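Local atomic coordinates of acyl-coenzyme A oxidase (Caenorhabditis elegans, PDB entry 5K3H), a protein that catalyses the first step of peroxisomal beta-oxidation, using FAD and oxygen to desaturate acyl-CoA substrates to (2E)-enoyl-CoAs with release of hydrogen peroxide. Residues L106-G110 and Y419-I423; L115-F120 and I145-Y149; L193-Y199 and L222-H228; H216-P221 and I260-L266. All coordinates share one frame; numbering follows the deposited sequence.

Interaction 1: residues L106-G110 and Y419-I423; sequences LGIEG and YISEI
Ile108 faces Ile423 and Glu109 faces Glu422, with CA atoms 7.5 Å and 7.8 Å apart. The loop 106-110 leaves helical geometry at Gly107, whose phi is positive. Opposite it lies the first turn of helix 420-428, with Tyr419 at the N-cap. Side chains and water join the segments, not direct backbone bonds. Tyr419 OH donates to Glu109 OE2 at 2.5 Å, meeting the anti lone pair of that carboxylate oxygen. OE2 sits at the edge of the Tyr419 ring, and the carboxylate plane is turned 33° from the ring. A water takes the N-H of Ile108 and donates to Tyr419 OH, so the hydroxyl is held twice. Glu109 OE1 and Glu422 OE2 are 3.8 Å apart, a like-charge pair. One water donates to both. Lys71 forms a salt bridge with Glu109 OE1 and the backbone N of Tyr245 binds Glu422 OE2, which probably eases the repulsion. With an alanine here in place of Glu109, the Tyr419 hydroxyl would probably lose its acceptor and Lys71 this charge partner. Ile108 CG1 lies between the backbone N and carbonyl carbon (chi1 62°), and its CD1 reaches Ile423 CG1 at 3.8 Å. The contact joins the N-terminal helical part to the C-alpha1 part of the acyl-CoA oxidase fold. Tyr308 of helix 300-319 touches both Ile108 and Ile423, while Ile402 of helix 382-408 packs on Ile423.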
loop_
_atom_site.group_PDB
_atom_site.type_symbol
_atom_site.label_atom_id
_atom_site.label_comp_id
_atom_site.label_asym_id
_atom_site.label_seq_id
_atom_site.Cartn_x
_atom_site.Cartn_y
_atom_site.Cartn_z
ATOM N N LEU B 106 -14.936 12.506 14.903
ATOM C CA LEU B 106 -14.420 11.181 15.224
ATOM C C LEU B 106 -13.323 10.709 14.273
ATOM O O LEU B 106 -12.459 9.930 14.689
ATOM C CB LEU B 106 -15.578 10.167 15.264
ATOM C CG LEU B 106 -16.671 10.407 16.350
ATOM C CD1 LEU B 106 -17.877 9.481 16.221
ATOM C CD2 LEU B 106 -16.104 10.333 17.784
ATOM N N GLY B 107 -13.303 11.197 13.023
ATOM C CA GLY B 107 -12.238 10.859 12.100
ATOM C C GLY B 107 -12.450 9.526 11.405
ATOM O O GLY B 107 -13.562 9.014 11.306
ATOM N N ILE B 108 -11.357 8.978 10.882
ATOM C CA ILE B 108 -11.420 7.744 10.091
ATOM C C ILE B 108 -10.891 6.508 10.823
ATOM O O ILE B 108 -11.098 5.385 10.323
ATOM C CB ILE B 108 -10.703 7.903 8.731
ATOM C CG1 ILE B 108 -9.207 8.215 8.902
ATOM C CG2 ILE B 108 -11.403 8.955 7.895
ATOM C CD1 ILE B 108 -8.426 8.174 7.594
ATOM N N GLU B 109 -10.220 6.660 11.975
ATOM C CA GLU B 109 -9.597 5.510 12.623
ATOM C C GLU B 109 -10.572 4.662 13.441
ATOM O O GLU B 109 -10.151 3.618 13.960
ATOM C CB GLU B 109 -8.431 5.961 13.500
ATOM C CG GLU B 109 -7.370 6.763 12.727
ATOM C CD GLU B 109 -6.064 6.980 13.491
ATOM O OE1 GLU B 109 -5.734 6.117 14.334
ATOM O OE2 GLU B 109 -5.370 7.998 13.250
ATOM N N GLY B 110 -11.846 5.042 13.521
ATOM C CA GLY B 110 -12.872 4.281 14.206
ATOM C C GLY B 110 -13.416 4.982 15.447
ATOM O O GLY B 110 -12.932 6.032 15.880
ATOM N N TYR B 419 -0.322 11.904 6.938
ATOM C CA TYR B 419 -1.513 11.157 7.344
ATOM C C TYR B 419 -1.998 10.191 6.276
ATOM O O TYR B 419 -2.951 9.453 6.544
ATOM C CB TYR B 419 -2.680 12.068 7.759
ATOM C CG TYR B 419 -3.631 11.401 8.732
ATOM C CD1 TYR B 419 -3.167 10.879 9.950
ATOM C CD2 TYR B 419 -4.985 11.285 8.450
ATOM C CE1 TYR B 419 -4.010 10.266 10.843
ATOM C CE2 TYR B 419 -5.847 10.671 9.352
ATOM C CZ TYR B 419 -5.338 10.163 10.542
ATOM O OH TYR B 419 -6.171 9.545 11.443
ATOM N N ILE B 420 -1.351 10.124 5.107
ATOM C CA ILE B 420 -1.869 9.342 3.985
ATOM C C ILE B 420 -1.762 7.844 4.240
ATOM O O ILE B 420 -2.624 7.067 3.797
ATOM C CB ILE B 420 -1.135 9.741 2.694
ATOM C CG1 ILE B 420 -1.410 11.215 2.375
ATOM C CG2 ILE B 420 -1.607 8.885 1.550
ATOM C CD1 ILE B 420 -0.607 11.746 1.214
ATOM N N SER B 421 -0.748 7.404 4.975
ATOM C CA SER B 421 -0.636 5.975 5.240
ATOM C C SER B 421 -1.822 5.440 6.028
ATOM O O SER B 421 -2.243 4.299 5.807
ATOM C CB SER B 421 0.670 5.682 5.977
ATOM O OG SER B 421 0.660 6.237 7.280
ATOM N N GLU B 422 -2.376 6.236 6.947
ATOM C CA GLU B 422 -3.578 5.837 7.673
ATOM C C GLU B 422 -4.812 5.963 6.787
ATOM O O GLU B 422 -5.707 5.110 6.836
ATOM C CB GLU B 422 -3.726 6.687 8.942
ATOM C CG GLU B 422 -4.830 6.240 9.921
ATOM C CD GLU B 422 -4.548 4.920 10.622
ATOM O OE1 GLU B 422 -3.366 4.513 10.719
ATOM O OE2 GLU B 422 -5.523 4.270 11.052
ATOM N N ILE B 423 -4.871 7.010 5.954
ATOM C CA ILE B 423 -5.955 7.124 4.980
ATOM C C ILE B 423 -5.979 5.896 4.075
ATOM O O ILE B 423 -7.044 5.319 3.822
ATOM C CB ILE B 423 -5.809 8.431 4.166
ATOM C CG1 ILE B 423 -5.985 9.669 5.053
ATOM C CG2 ILE B 423 -6.784 8.481 3.002
ATOM C CD1 ILE B 423 -5.407 10.948 4.439
HETATM O O HOH W 1 -8.833 10.710 11.175
HETATM O O HOH W 2 -5.593 3.328 13.659
#

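Interaction 2: residues L115-F120 and I145-Y149; sequences LHGVMF and IIGTY
Gly147 N donates to His116 ND1 at 3.1 Å. The bond is fairly straight, 161° at the hydrogen, and the donor lies in the plane of the imidazole. The Phe120 ring lies flat on the same glycine. Gly147 CA sits over the ring centre, 3.4 Å from the centroid, as a CH-pi contact. A CB on Gly147 would run into Phe120 CE2, so the close approach depends on the glycine. Ile145 CD1 meets the ring at its edge, 4.0 Å from Phe120 CE2. Met119 packs its CB on Tyr149 CB at 3.5 Å. Its chain then bends at chi2 (-57°) and again at chi3, and sets CE over one face of the Tyr149 ring, 4.0 Å from the centroid. Leu115 CB touches Thr148 OG1, which is hydrogen-bonded to Gly191 O.

Next come the elements that place these groups. The axes of helix segment 115-120 and strand segment 147-149 come within 6.5 Å at an angle of 43°. The helix has a wider pi-type turn at 116-120. There Leu115 O accepts from both Met119 N and Phe120 N, from opposite faces of its plane. Backbone bonds tie Ile146 and Thr148 to strand 199-208 and the residue before it, so the second segment is part of the central beta domain. Tyr149 belongs to the FAD site shared between the subunits.

His116 NE2 bonds to Ala140 O. With ND1 accepting from Gly147, the ring is held at both nitrogens and is probably neutral with its proton on NE2.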
loop_
_atom_site.group_PDB
_atom_site.type_symbol
_atom_site.label_atom_id
_atom_site.label_comp_id
_atom_site.label_asym_id
_atom_site.label_seq_id
_atom_site.Cartn_x
_atom_site.Cartn_y
_atom_site.Cartn_z
ATOM N N LEU B 115 -19.824 0.398 14.350
ATOM C CA LEU B 115 -20.687 -0.639 13.790
ATOM C C LEU B 115 -22.135 -0.503 14.255
ATOM O O LEU B 115 -23.058 -0.956 13.578
ATOM C CB LEU B 115 -20.148 -2.031 14.132
ATOM C CG LEU B 115 -19.160 -2.626 13.128
ATOM C CD1 LEU B 115 -19.848 -2.918 11.804
ATOM C CD2 LEU B 115 -17.974 -1.696 12.924
ATOM N N HIS B 116 -22.326 0.123 15.410
ATOM C CA HIS B 116 -23.663 0.328 15.968
ATOM C C HIS B 116 -24.614 0.937 14.943
ATOM O O HIS B 116 -25.782 0.527 14.833
ATOM C CB HIS B 116 -23.560 1.208 17.208
ATOM C CG HIS B 116 -24.862 1.414 17.897
ATOM N ND1 HIS B 116 -25.356 0.536 18.835
ATOM C CD2 HIS B 116 -25.774 2.408 17.785
ATOM C CE1 HIS B 116 -26.520 0.980 19.270
ATOM N NE2 HIS B 116 -26.799 2.112 18.644
ATOM N N GLY B 117 -24.157 1.968 14.233
ATOM C CA GLY B 117 -24.961 2.610 13.206
ATOM C C GLY B 117 -24.873 1.994 11.823
ATOM O O GLY B 117 -25.837 2.047 11.052
ATOM N N VAL B 118 -23.711 1.425 11.488
ATOM C CA VAL B 118 -23.481 0.925 10.134
ATOM C C VAL B 118 -24.216 -0.392 9.905
ATOM O O VAL B 118 -24.815 -0.604 8.846
ATOM C CB VAL B 118 -21.965 0.778 9.868
ATOM C CG1 VAL B 118 -21.730 0.074 8.568
ATOM C CG2 VAL B 118 -21.274 2.129 9.832
ATOM N N MET B 119 -24.199 -1.288 10.885
ATOM C CA MET B 119 -24.768 -2.617 10.705
ATOM C C MET B 119 -25.837 -2.960 11.727
ATOM O O MET B 119 -26.854 -3.547 11.363
ATOM C CB MET B 119 -23.664 -3.695 10.787
ATOM C CG MET B 119 -22.703 -3.760 9.603
ATOM S SD MET B 119 -23.495 -4.021 8.007
ATOM C CE MET B 119 -24.610 -5.368 8.366
ATOM N N PHE B 120 -25.630 -2.639 13.003
ATOM C CA PHE B 120 -26.556 -3.095 14.038
ATOM C C PHE B 120 -27.961 -2.571 13.782
ATOM O O PHE B 120 -28.911 -3.347 13.584
ATOM C CB PHE B 120 -26.049 -2.633 15.408
ATOM C CG PHE B 120 -26.842 -3.143 16.573
ATOM C CD1 PHE B 120 -27.023 -4.500 16.768
ATOM C CD2 PHE B 120 -27.332 -2.264 17.529
ATOM C CE1 PHE B 120 -27.727 -4.975 17.880
ATOM C CE2 PHE B 120 -28.023 -2.721 18.644
ATOM C CZ PHE B 120 -28.223 -4.079 18.821
ATOM N N ILE B 145 -27.982 0.909 24.476
ATOM C CA ILE B 145 -27.178 -0.285 24.281
ATOM C C ILE B 145 -26.192 -0.013 23.155
ATOM O O ILE B 145 -26.349 0.921 22.361
ATOM C CB ILE B 145 -28.052 -1.515 23.957
ATOM C CG1 ILE B 145 -28.920 -1.247 22.725
ATOM C CG2 ILE B 145 -28.893 -1.896 25.152
ATOM C CD1 ILE B 145 -29.734 -2.465 22.298
ATOM N N ILE B 146 -25.145 -0.828 23.110
ATOM C CA ILE B 146 -24.156 -0.752 22.048
ATOM C C ILE B 146 -24.139 -2.107 21.360
ATOM O O ILE B 146 -23.906 -3.141 22.003
ATOM C CB ILE B 146 -22.771 -0.367 22.585
ATOM C CG1 ILE B 146 -22.839 0.992 23.279
ATOM C CG2 ILE B 146 -21.742 -0.344 21.471
ATOM C CD1 ILE B 146 -21.545 1.408 23.919
ATOM N N GLY B 147 -24.387 -2.101 20.052
ATOM C CA GLY B 147 -24.512 -3.328 19.305
ATOM C C GLY B 147 -23.594 -3.335 18.098
ATOM O O GLY B 147 -23.061 -2.309 17.671
ATOM N N THR B 148 -23.411 -4.537 17.566
ATOM C CA THR B 148 -22.680 -4.759 16.333
ATOM C C THR B 148 -23.365 -5.913 15.609
ATOM O O THR B 148 -24.390 -6.434 16.057
ATOM C CB THR B 148 -21.189 -5.013 16.634
ATOM O OG1 THR B 148 -20.454 -5.195 15.415
ATOM C CG2 THR B 148 -21.021 -6.243 17.525
ATOM N N TYR B 149 -22.793 -6.309 14.477
ATOM C CA TYR B 149 -23.329 -7.381 13.652
ATOM C C TYR B 149 -22.239 -8.440 13.541
ATOM O O TYR B 149 -21.116 -8.140 13.131
ATOM C CB TYR B 149 -23.735 -6.827 12.286
ATOM C CG TYR B 149 -24.474 -7.791 11.400
ATOM C CD1 TYR B 149 -25.843 -7.915 11.498
ATOM C CD2 TYR B 149 -23.818 -8.557 10.454
ATOM C CE1 TYR B 149 -26.548 -8.784 10.695
ATOM C CE2 TYR B 149 -24.527 -9.442 9.638
ATOM C CZ TYR B 149 -25.891 -9.542 9.773
ATOM O OH TYR B 149 -26.619 -10.402 8.990
HETATM O O HOH W 3 -20.909 -0.585 17.548
#

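Interaction 3: residues L193-Y199 and L222-H228; sequences LGKSSNY and LRDEKTH
Asn198 and Arg223 face each other, CA to CA 4.8 Å, where Leu222 N bonds to Asn198 O at 2.8 Å. The segments are the loops at the open end of the beta-hairpin formed by strands 199-208 and 211-221. Arg223 N adds a weak bond to the same oxygen. Beyond this, the extended Arg223 chain passes over the face of the His228 ring, with CD 3.5 Å above its centre. NH1 donates to His228 O, in the guanidinium plane. NH2 turns to Gly194 O at 3.0 Å, tilted from that plane, and NE holds a water that also donates to Leu193 O and Ser197 O. The guanidinium thus grips Gly194 O directly and Leu193 O and Ser197 O through the water. Asp224 OD1 accepts from Lys226 N, an Asx turn, and from Thr227 N, an Asx motif. Lys195 NZ bonds to Thr652 O of the second subunit, so the contact lies at the dimer interface. Leu193 CD1 and Leu222 CD1 pack at 3.6 Å. Tyr199 OH donates to Glu225 OE2 at 2.5 Å, a doubtfully short length, with the ring and carboxylate planes 77° apart, and Arg139 forms a salt bridge with Glu225 OE1.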
loop_
_atom_site.group_PDB
_atom_site.type_symbol
_atom_site.label_atom_id
_atom_site.label_comp_id
_atom_site.label_asym_id
_atom_site.label_seq_id
_atom_site.Cartn_x
_atom_site.Cartn_y
_atom_site.Cartn_z
ATOM N N LEU B 193 -17.016 -5.434 18.557
ATOM C CA LEU B 193 -17.521 -6.621 19.230
ATOM C C LEU B 193 -16.665 -7.018 20.426
ATOM O O LEU B 193 -17.168 -7.653 21.361
ATOM C CB LEU B 193 -17.587 -7.794 18.245
ATOM C CG LEU B 193 -17.955 -9.169 18.827
ATOM C CD1 LEU B 193 -19.334 -9.145 19.490
ATOM C CD2 LEU B 193 -17.890 -10.285 17.772
ATOM N N GLY B 194 -15.378 -6.678 20.409
ATOM C CA GLY B 194 -14.468 -7.254 21.382
ATOM C C GLY B 194 -14.651 -6.692 22.776
ATOM O O GLY B 194 -14.571 -7.429 23.765
ATOM N N LYS B 195 -14.877 -5.378 22.873
ATOM C CA LYS B 195 -14.861 -4.685 24.156
ATOM C C LYS B 195 -16.037 -3.736 24.386
ATOM O O LYS B 195 -16.474 -3.573 25.530
ATOM C CB LYS B 195 -13.552 -3.903 24.280
ATOM C CG LYS B 195 -12.341 -4.787 24.383
ATOM C CD LYS B 195 -12.470 -5.643 25.643
ATOM C CE LYS B 195 -11.448 -6.752 25.697
ATOM N NZ LYS B 195 -11.516 -7.535 26.972
ATOM N N SER B 196 -16.576 -3.137 23.317
ATOM C CA SER B 196 -17.540 -2.041 23.418
ATOM C C SER B 196 -18.982 -2.525 23.465
ATOM O O SER B 196 -19.787 -2.003 24.249
ATOM C CB SER B 196 -17.402 -1.078 22.229
ATOM O OG SER B 196 -16.109 -0.500 22.147
ATOM N N SER B 197 -19.340 -3.481 22.613
ATOM C CA SER B 197 -20.734 -3.865 22.473
ATOM C C SER B 197 -21.205 -4.716 23.647
ATOM O O SER B 197 -20.458 -5.545 24.177
ATOM C CB SER B 197 -20.936 -4.622 21.159
ATOM O OG SER B 197 -20.722 -3.763 20.055
ATOM N N ASN B 198 -22.449 -4.504 24.060
ATOM C CA ASN B 198 -23.090 -5.432 24.976
ATOM C C ASN B 198 -24.181 -6.262 24.319
ATOM O O ASN B 198 -24.655 -7.222 24.931
ATOM C CB ASN B 198 -23.640 -4.705 26.222
ATOM C CG ASN B 198 -24.367 -3.405 25.906
ATOM O OD1 ASN B 198 -24.864 -3.175 24.803
ATOM N ND2 ASN B 198 -24.413 -2.534 26.894
ATOM N N TYR B 199 -24.561 -5.939 23.090
ATOM C CA TYR B 199 -25.470 -6.749 22.289
ATOM C C TYR B 199 -24.845 -7.006 20.923
ATOM O O TYR B 199 -23.922 -6.303 20.502
ATOM C CB TYR B 199 -26.840 -6.060 22.142
ATOM C CG TYR B 199 -27.693 -6.159 23.394
ATOM C CD1 TYR B 199 -27.375 -5.417 24.543
ATOM C CD2 TYR B 199 -28.840 -6.950 23.417
ATOM C CE1 TYR B 199 -28.140 -5.506 25.697
ATOM C CE2 TYR B 199 -29.612 -7.039 24.557
ATOM C CZ TYR B 199 -29.262 -6.311 25.697
ATOM O OH TYR B 199 -30.043 -6.389 26.834
ATOM N N LEU B 222 -24.671 -10.013 25.179
ATOM C CA LEU B 222 -23.287 -10.440 25.328
ATOM C C LEU B 222 -22.710 -10.157 26.700
ATOM O O LEU B 222 -21.945 -10.968 27.214
ATOM C CB LEU B 222 -22.402 -9.737 24.289
ATOM C CG LEU B 222 -22.867 -9.796 22.846
ATOM C CD1 LEU B 222 -21.970 -8.891 21.997
ATOM C CD2 LEU B 222 -22.866 -11.243 22.386
ATOM N N ARG B 223 -23.019 -8.997 27.268
ATOM C CA ARG B 223 -22.485 -8.551 28.544
ATOM C C ARG B 223 -23.618 -8.011 29.404
ATOM O O ARG B 223 -24.638 -7.534 28.897
ATOM C CB ARG B 223 -21.417 -7.462 28.369
ATOM C CG ARG B 223 -20.163 -7.922 27.651
ATOM C CD ARG B 223 -19.305 -6.729 27.243
ATOM N NE ARG B 223 -18.062 -7.123 26.584
ATOM C CZ ARG B 223 -16.896 -7.300 27.201
ATOM N NH1 ARG B 223 -16.801 -7.100 28.512
ATOM N NH2 ARG B 223 -15.824 -7.664 26.501
ATOM N N ASP B 224 -23.440 -8.132 30.715
ATOM C CA ASP B 224 -24.405 -7.595 31.664
ATOM C C ASP B 224 -24.529 -6.084 31.516
ATOM O O ASP B 224 -23.524 -5.375 31.437
ATOM C CB ASP B 224 -23.985 -7.956 33.078
ATOM C CG ASP B 224 -24.952 -7.437 34.110
ATOM O OD1 ASP B 224 -24.652 -6.390 34.747
ATOM O OD2 ASP B 224 -26.015 -8.080 34.265
ATOM N N GLU B 225 -25.773 -5.591 31.488
ATOM C CA GLU B 225 -26.002 -4.171 31.238
ATOM C C GLU B 225 -25.492 -3.277 32.363
ATOM O O GLU B 225 -25.206 -2.103 32.115
ATOM C CB GLU B 225 -27.492 -3.891 31.002
ATOM C CG GLU B 225 -28.087 -4.573 29.777
ATOM C CD GLU B 225 -29.331 -3.871 29.234
ATOM O OE1 GLU B 225 -29.586 -2.720 29.625
ATOM O OE2 GLU B 225 -30.062 -4.458 28.406
ATOM N N LYS B 226 -25.369 -3.781 33.589
ATOM C CA LYS B 226 -24.930 -2.925 34.692
ATOM C C LYS B 226 -23.430 -3.007 34.964
ATOM O O LYS B 226 -22.799 -1.981 35.239
ATOM C CB LYS B 226 -25.701 -3.266 35.973
ATOM C CG LYS B 226 -25.231 -2.503 37.219
ATOM C CD LYS B 226 -25.234 -0.982 36.991
ATOM C CE LYS B 226 -24.982 -0.217 38.288
ATOM N NZ LYS B 226 -24.526 1.178 38.030
ATOM N N THR B 227 -22.843 -4.202 34.890
ATOM C CA THR B 227 -21.428 -4.380 35.165
ATOM C C THR B 227 -20.574 -4.479 33.900
ATOM O O THR B 227 -19.357 -4.268 33.981
ATOM C CB THR B 227 -21.239 -5.630 36.042
ATOM O OG1 THR B 227 -19.884 -5.717 36.484
ATOM C CG2 THR B 227 -21.607 -6.897 35.286
ATOM N N HIS B 228 -21.187 -4.774 32.738
ATOM C CA HIS B 228 -20.486 -4.948 31.456
ATOM C C HIS B 228 -19.534 -6.150 31.476
ATOM O O HIS B 228 -18.532 -6.187 30.749
ATOM C CB HIS B 228 -19.745 -3.667 31.048
ATOM C CG HIS B 228 -19.639 -3.480 29.565
ATOM N ND1 HIS B 228 -18.433 -3.497 28.890
ATOM C CD2 HIS B 228 -20.593 -3.282 28.626
ATOM C CE1 HIS B 228 -18.651 -3.315 27.599
ATOM N NE2 HIS B 228 -19.952 -3.182 27.412
HETATM O O HOH W 4 -17.723 -6.486 23.495
HETATM O O HOH W 5 -13.334 -9.295 27.246
#

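Interaction 4: residues H216-P221 and I260-L266; sequences HTFMVP and IPRTNLL
Asn264 reaches Met219 with its amide. ND2 donates to Met219 O at 2.7 Å and approaches from above the carbonyl plane, 48° out of it. The side chain has CG anti to the carbonyl carbon (chi1 -79°), which directs the amide to the strand. Phe218 and Leu265 lie at a slant to each other, with Phe218 CE1 3.6 Å from Leu265 CD1. Ile260 comes to the same phenylalanine from its other end, CD1 to Phe218 CB at 3.8 Å. Thr217 and Leu266 meet at about a right angle, Leu266 CD1 lying 3.5 Å from Thr217 OG1. That hydroxyl bonds to Gln127 of helix 114-127. Leu266 CD2 also touches Met219 CB.

The backbones form a single antiparallel bridge between strand 211-221 of the mixed beta-sheet and the chain after strand 258-261, with Phe218 and Leu265 as its non-hydrogen-bonded pair. Leu266 N bonds to Thr217 O at 3.0 Å and Met219 N to Asn264 O at 2.8 Å. The second segment is the end of strand 258-261, a 3-10 turn at 262-264 and the chain beyond. A leucine in place of Asn264 would probably leave Met219 O without this donor and the turn less firmly tied to the strand. Phe176 of strand 175-179 meets the Phe218 ring with planes at about 60° and also touches Ile260 and Leu265. Met219 turns its end to Phe120 and Leu124.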
loop_
_atom_site.group_PDB
_atom_site.type_symbol
_atom_site.label_atom_id
_atom_site.label_comp_id
_atom_site.label_asym_id
_atom_site.label_seq_id
_atom_site.Cartn_x
_atom_site.Cartn_y
_atom_site.Cartn_z
ATOM N N HIS B 216 -29.684 -17.703 9.853
ATOM C CA HIS B 216 -30.686 -16.781 10.366
ATOM C C HIS B 216 -30.028 -15.860 11.388
ATOM O O HIS B 216 -28.918 -16.123 11.862
ATOM C CB HIS B 216 -31.852 -17.538 11.004
ATOM C CG HIS B 216 -32.716 -18.257 10.020
ATOM N ND1 HIS B 216 -32.297 -19.379 9.342
ATOM C CD2 HIS B 216 -33.982 -18.016 9.604
ATOM C CE1 HIS B 216 -33.273 -19.808 8.556
ATOM N NE2 HIS B 216 -34.305 -18.995 8.692
ATOM N N THR B 217 -30.706 -14.771 11.742
ATOM C CA THR B 217 -30.117 -13.788 12.646
ATOM C C THR B 217 -30.891 -13.683 13.962
ATOM O O THR B 217 -32.130 -13.771 13.999
ATOM C CB THR B 217 -29.987 -12.403 11.956
ATOM O OG1 THR B 217 -31.274 -11.914 11.570
ATOM C CG2 THR B 217 -29.100 -12.499 10.725
ATOM N N PHE B 218 -30.135 -13.468 15.038
ATOM C CA PHE B 218 -30.666 -13.525 16.391
ATOM C C PHE B 218 -30.150 -12.335 17.180
ATOM O O PHE B 218 -28.967 -11.979 17.094
ATOM C CB PHE B 218 -30.268 -14.824 17.131
ATOM C CG PHE B 218 -30.657 -16.091 16.405
ATOM C CD1 PHE B 218 -31.847 -16.739 16.705
ATOM C CD2 PHE B 218 -29.881 -16.583 15.368
ATOM C CE1 PHE B 218 -32.225 -17.876 16.032
ATOM C CE2 PHE B 218 -30.252 -17.740 14.699
ATOM C CZ PHE B 218 -31.424 -18.374 15.028
ATOM N N MET B 219 -31.031 -11.743 17.979
ATOM C CA MET B 219 -30.589 -10.751 18.946
ATOM C C MET B 219 -29.960 -11.497 20.111
ATOM O O MET B 219 -30.560 -12.430 20.642
ATOM C CB MET B 219 -31.761 -9.880 19.407
ATOM C CG MET B 219 -31.385 -8.845 20.453
ATOM S SD MET B 219 -30.121 -7.676 19.868
ATOM C CE MET B 219 -31.135 -6.671 18.811
ATOM N N VAL B 220 -28.725 -11.132 20.468
ATOM C CA VAL B 220 -27.954 -11.857 21.469
ATOM C C VAL B 220 -27.372 -10.891 22.495
ATOM O O VAL B 220 -26.587 -10.009 22.135
ATOM C CB VAL B 220 -26.826 -12.697 20.844
ATOM C CG1 VAL B 220 -26.101 -13.497 21.922
ATOM C CG2 VAL B 220 -27.372 -13.621 19.782
ATOM N N PRO B 221 -27.758 -10.980 23.774
ATOM C CA PRO B 221 -27.032 -10.238 24.813
ATOM C C PRO B 221 -25.684 -10.868 25.070
ATOM O O PRO B 221 -25.564 -12.093 25.189
ATOM C CB PRO B 221 -27.934 -10.339 26.045
ATOM C CG PRO B 221 -28.817 -11.486 25.798
ATOM C CD PRO B 221 -28.935 -11.692 24.310
ATOM N N ILE B 260 -31.064 -18.352 24.502
ATOM C CA ILE B 260 -31.832 -17.120 24.308
ATOM C C ILE B 260 -33.280 -17.502 23.988
ATOM O O ILE B 260 -33.534 -18.615 23.477
ATOM C CB ILE B 260 -31.209 -16.222 23.217
ATOM C CG1 ILE B 260 -31.218 -16.903 21.848
ATOM C CG2 ILE B 260 -29.786 -15.823 23.581
ATOM C CD1 ILE B 260 -30.641 -16.041 20.739
ATOM N N PRO B 261 -34.256 -16.638 24.295
ATOM C CA PRO B 261 -35.663 -16.968 24.019
ATOM C C PRO B 261 -35.931 -17.198 22.538
ATOM O O PRO B 261 -35.207 -16.722 21.664
ATOM C CB PRO B 261 -36.426 -15.738 24.528
ATOM C CG PRO B 261 -35.502 -15.091 25.522
ATOM C CD PRO B 261 -34.110 -15.406 25.095
ATOM N N ARG B 262 -37.012 -17.930 22.264
ATOM C CA ARG B 262 -37.437 -18.144 20.888
ATOM C C ARG B 262 -37.577 -16.831 20.129
ATOM O O ARG B 262 -37.204 -16.738 18.951
ATOM C CB ARG B 262 -38.775 -18.891 20.845
ATOM C CG ARG B 262 -39.160 -19.325 19.435
ATOM C CD ARG B 262 -40.553 -19.866 19.301
ATOM N NE ARG B 262 -41.566 -18.831 19.101
ATOM C CZ ARG B 262 -42.326 -18.322 20.064
ATOM N NH1 ARG B 262 -42.198 -18.761 21.314
ATOM N NH2 ARG B 262 -43.228 -17.391 19.774
ATOM N N THR B 263 -38.118 -15.801 20.785
ATOM C CA THR B 263 -38.428 -14.542 20.116
ATOM C C THR B 263 -37.209 -13.648 19.905
ATOM O O THR B 263 -37.368 -12.545 19.367
ATOM C CB THR B 263 -39.493 -13.779 20.909
ATOM O OG1 THR B 263 -39.069 -13.671 22.275
ATOM C CG2 THR B 263 -40.841 -14.493 20.843
ATOM N N ASN B 264 -35.999 -14.094 20.287
ATOM C CA ASN B 264 -34.778 -13.402 19.875
ATOM C C ASN B 264 -34.366 -13.729 18.447
ATOM O O ASN B 264 -33.468 -13.065 17.929
ATOM C CB ASN B 264 -33.604 -13.705 20.808
ATOM C CG ASN B 264 -33.654 -12.911 22.099
ATOM O OD1 ASN B 264 -34.715 -12.698 22.669
ATOM N ND2 ASN B 264 -32.496 -12.463 22.562
ATOM N N LEU B 265 -34.966 -14.747 17.824
ATOM C CA LEU B 265 -34.884 -14.903 16.380
ATOM C C LEU B 265 -35.572 -13.716 15.718
ATOM O O LEU B 265 -36.741 -13.441 16.004
ATOM C CB LEU B 265 -35.554 -16.211 15.943
ATOM C CG LEU B 265 -35.837 -16.394 14.437
ATOM C CD1 LEU B 265 -34.552 -16.643 13.650
ATOM C CD2 LEU B 265 -36.849 -17.495 14.149
ATOM N N LEU B 266 -34.843 -12.989 14.863
ATOM C CA LEU B 266 -35.409 -11.831 14.172
ATOM C C LEU B 266 -36.413 -12.322 13.131
ATOM O O LEU B 266 -36.048 -13.062 12.207
ATOM C CB LEU B 266 -34.297 -11.009 13.519
ATOM C CG LEU B 266 -33.210 -10.475 14.477
ATOM C CD1 LEU B 266 -32.302 -9.462 13.802
ATOM C CD2 LEU B 266 -33.825 -9.897 15.758
HETATM O O HOH W 6 -33.823 -14.348 10.563
#

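Interactions 2, 3 and 4 form one connected region of the beta domain. Ile146 O probably accepts hydrogen bonds from Asn198 N (2.9 Å) and Tyr199 N (3.1 Å), joining interaction 2 to 3. Tyr149 OH packs on Thr217 CG2 at 3.7 Å, joining 2 to 4. Tyr199 CD2 meets Met219 SD at 3.8 Å, joining 3 to 4. Interaction 2 holds Tyr149 of the FAD site. The Leu115 side chain is about 4 Å from Gly191, and that of Leu193 about 4 Å from that of Ala150, both FAD-binding residues. Interaction 1 stands apart, about 20 Å from interaction 2 between centres and about 8 Å between nearest atoms. Its Ile423 side chain is about 12 Å from that of ATP-binding Gln404.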